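Local atomic coordinates of malonyl CoA-acyl carrier protein transacylase (Clostridium perfringens, PDB entry 3PTW), a protein that catalyses transfer of the malonyl group from malonyl-CoA to acyl carrier protein, a step that probably supplies extender units for fatty acid synthesis. Residues Met227-Gly232 against Ile256-Lys261. Numbering follows the deposited sequence.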
ATOM      1  N   MET A 227       5.677   9.691  -1.868  1.00 31.13           N
ATOM      2  CA  MET A 227       6.276   8.947  -2.975  1.00 31.88           C
ATOM      3  C   MET A 227       5.195   8.317  -3.844  1.00 30.81           C
ATOM      4  O   MET A 227       4.204   7.741  -3.339  1.00 29.99           O
ATOM      5  CB  MET A 227       7.262   7.872  -2.482  1.00 33.07           C
ATOM      6  CG  MET A 227       8.422   8.400  -1.661  1.00 30.62           C
ATOM      7  SD  MET A 227       9.408   9.599  -2.590  1.00 36.43           S
ATOM      8  CE  MET A 227      10.585  10.192  -1.396  1.00 31.83           C
ATOM      9  N   SER A 228       5.377   8.446  -5.155  1.00 30.60           N
ATOM     10  CA  SER A 228       4.471   7.821  -6.103  1.00 30.05           C
ATOM     11  C   SER A 228       4.961   6.429  -6.467  1.00 29.83           C
ATOM     12  O   SER A 228       6.116   6.267  -6.879  1.00 30.30           O
ATOM     13  CB  SER A 228       4.312   8.682  -7.358  1.00 30.20           C
ATOM     14  OG  SER A 228       3.894   7.892  -8.481  1.00 24.37           O
ATOM     15  N   ASN A 229       4.072   5.440  -6.309  1.00 28.65           N
ATOM     16  CA  ASN A 229       4.312   4.057  -6.724  1.00 27.49           C
ATOM     17  C   ASN A 229       4.571   3.962  -8.234  1.00 27.32           C
ATOM     18  O   ASN A 229       5.387   3.146  -8.686  1.00 27.33           O
ATOM     19  CB  ASN A 229       3.114   3.127  -6.369  1.00 26.90           C
ATOM     20  CG  ASN A 229       2.969   2.818  -4.858  1.00 29.83           C
ATOM     21  OD1 ASN A 229       1.904   2.361  -4.424  1.00 27.34           O
ATOM     22  ND2 ASN A 229       4.018   3.034  -4.073  1.00 27.10           N
ATOM     23  N   VAL A 230       3.860   4.770  -9.017  1.00 27.24           N
ATOM     24  CA  VAL A 230       4.031   4.774 -10.482  1.00 27.78           C
ATOM     25  C   VAL A 230       5.404   5.324 -10.879  1.00 28.74           C
ATOM     26  O   VAL A 230       6.105   4.730 -11.708  1.00 28.46           O
ATOM     27  CB  VAL A 230       2.918   5.593 -11.220  1.00 28.52           C
ATOM     28  CG1 VAL A 230       3.285   5.830 -12.695  1.00 32.89           C
ATOM     29  CG2 VAL A 230       1.590   4.875 -11.136  1.00 31.75           C
ATOM     30  N   LYS A 231       5.763   6.460 -10.286  1.00 29.38           N
ATOM     31  CA  LYS A 231       6.978   7.199 -10.645  1.00 30.61           C
ATOM     32  C   LYS A 231       8.255   6.569 -10.084  1.00 30.72           C
ATOM     33  O   LYS A 231       9.314   6.670 -10.700  1.00 31.43           O
ATOM     34  CB  LYS A 231       6.874   8.638 -10.128  1.00 31.66           C
ATOM     35  CG  LYS A 231       5.875   9.538 -10.897  1.00 36.68           C
ATOM     36  CD  LYS A 231       5.926  11.002 -10.395  1.00 33.52           C
ATOM     37  CE  LYS A 231       7.277  11.648 -10.673  1.00 37.81           C
ATOM     38  NZ  LYS A 231       7.352  13.027 -10.138  1.00 35.61           N
ATOM     39  N   GLY A 232       8.146   5.941  -8.906  1.00 29.58           N
ATOM     40  CA  GLY A 232       9.312   5.502  -8.143  1.00 29.24           C
ATOM     41  C   GLY A 232      10.031   6.677  -7.493  1.00 30.65           C
ATOM     42  O   GLY A 232      11.234   6.614  -7.251  1.00 30.67           O
ATOM     43  N   ILE A 256      10.316  -0.447  -4.157  1.00 29.47           N
ATOM     44  CA  ILE A 256      11.746  -0.396  -3.836  1.00 30.72           C
ATOM     45  C   ILE A 256      12.339   0.983  -4.161  1.00 31.82           C
ATOM     46  O   ILE A 256      13.092   1.539  -3.352  1.00 33.03           O
ATOM     47  CB  ILE A 256      12.586  -1.570  -4.456  1.00 31.32           C
ATOM     48  CG1 ILE A 256      14.055  -1.475  -3.999  1.00 32.62           C
ATOM     49  CG2 ILE A 256      12.503  -1.581  -5.980  1.00 31.75           C
ATOM     50  CD1 ILE A 256      14.958  -2.603  -4.473  1.00 32.92           C
ATOM     51  N   ASN A 257      11.980   1.540  -5.318  1.00 32.04           N
ATOM     52  CA  ASN A 257      12.481   2.859  -5.715  1.00 33.49           C
ATOM     53  C   ASN A 257      11.999   3.949  -4.743  1.00 32.66           C
ATOM     54  O   ASN A 257      12.763   4.864  -4.380  1.00 32.55           O
ATOM     55  CB  ASN A 257      12.069   3.201  -7.147  1.00 34.69           C
ATOM     56  CG  ASN A 257      12.385   2.084  -8.144  1.00 39.95           C
ATOM     57  OD1 ASN A 257      11.778   1.005  -8.127  1.00 35.30           O
ATOM     58  ND2 ASN A 257      13.321   2.355  -9.028  1.00 36.00           N
ATOM     59  N   ASP A 258      10.737   3.829  -4.324  1.00 31.33           N
ATOM     60  CA  ASP A 258      10.137   4.748  -3.353  1.00 31.13           C
ATOM     61  C   ASP A 258      10.968   4.793  -2.077  1.00 31.35           C
ATOM     62  O   ASP A 258      11.340   5.869  -1.614  1.00 31.77           O
ATOM     63  CB  ASP A 258       8.693   4.341  -3.009  1.00 30.20           C
ATOM     64  CG  ASP A 258       7.707   4.694  -4.099  1.00 27.98           C
ATOM     65  OD1 ASP A 258       7.975   5.638  -4.882  1.00 30.33           O
ATOM     66  OD2 ASP A 258       6.639   4.043  -4.165  1.00 29.27           O
ATOM     67  N   ILE A 259      11.273   3.617  -1.530  1.00 31.54           N
ATOM     68  CA  ILE A 259      12.066   3.510  -0.300  1.00 31.59           C
ATOM     69  C   ILE A 259      13.448   4.134  -0.501  1.00 32.36           C
ATOM     70  O   ILE A 259      13.901   4.930   0.320  1.00 32.36           O
ATOM     71  CB  ILE A 259      12.188   2.043   0.183  1.00 30.64           C
ATOM     72  CG1 ILE A 259      10.803   1.462   0.487  1.00 25.75           C
ATOM     73  CG2 ILE A 259      13.158   1.933   1.386  1.00 27.95           C
ATOM     74  CD1 ILE A 259       9.970   2.266   1.541  1.00 30.20           C
ATOM     75  N   GLU A 260      14.082   3.772  -1.613  1.00 33.02           N
ATOM     76  CA  GLU A 260      15.408   4.263  -1.988  1.00 34.79           C
ATOM     77  C   GLU A 260      15.431   5.797  -1.990  1.00 34.90           C
ATOM     78  O   GLU A 260      16.337   6.413  -1.430  1.00 36.00           O
ATOM     79  CB  GLU A 260      15.785   3.679  -3.376  1.00 36.06           C
ATOM     80  CG  GLU A 260      17.156   3.004  -3.467  1.00 58.35           C
ATOM     81  CD  GLU A 260      17.109   1.569  -4.062  1.00 38.21           C
ATOM     82  OE1 GLU A 260      17.658   0.654  -3.405  1.00 58.51           O
ATOM     83  OE2 GLU A 260      16.546   1.350  -5.160  1.00 57.80           O
ATOM     84  N   LYS A 261      14.420   6.407  -2.609  1.00 34.43           N
ATOM     85  CA  LYS A 261      14.293   7.858  -2.654  1.00 34.64           C
ATOM     86  C   LYS A 261      14.054   8.466  -1.276  1.00 33.61           C
ATOM     87  O   LYS A 261      14.594   9.533  -0.950  1.00 33.24           O
ATOM     88  CB  LYS A 261      13.198   8.284  -3.636  1.00 35.65           C
ATOM     89  CG  LYS A 261      13.610   8.161  -5.098  1.00 43.94           C
ATOM     90  CD  LYS A 261      14.549   9.289  -5.506  1.00 38.88           C
ATOM     91  CE  LYS A 261      15.265   8.951  -6.806  1.00 46.10           C
ATOM     92  NZ  LYS A 261      16.537   8.203  -6.559  1.00 41.69           N
TER
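The flat groups that meet here are the amide of Asn229 and the carboxylate of Asp258, their planes 32° apart. Asp258 OD2 sits at the amide's edge, in the amide plane, and accepts a hydrogen bond from Asn229 ND2 at 2.8 Å. The angle at the hydrogen is 148°, with the donor nearly in line with the C-O bond. One face of the carboxylate lies against Met227 CB, which is 3.6 Å from Asp258 CG. Gly232 lies on the opposite side of the carboxylate plane, displaced toward one oxygen, its C 3.5 Å from Asp258 OD1. That oxygen, Asp258 OD1, comes within 2.8 Å of Ser228 O. Within its own turn, Ser228 O accepts a backbone hydrogen bond from Gly232 N, while Ser228 OG accepts from Lys231 N (3.0 Å), an ST motif that ties up the turn.

Past the polar group, Met227, bent at chi2 (-59°), brings CE to 3.9 Å from Lys261 CB, the two side chains crossing nearly at right angles. Gly232 O rests on Asn257 CB (3.5 Å) and on Lys261 CG, whose ammonium group pairs with Glu264.

Asn229 ND2 also donates to Gly89 O, and Asn229 OD1 accepts from Ser91 N. Asp258 on helix 255-264 is thus a second-shell partner, which places the contact in the alpha/beta-hydrolase-like core of the acyl transferase domain, beside the probable GxSxG nucleophile elbow.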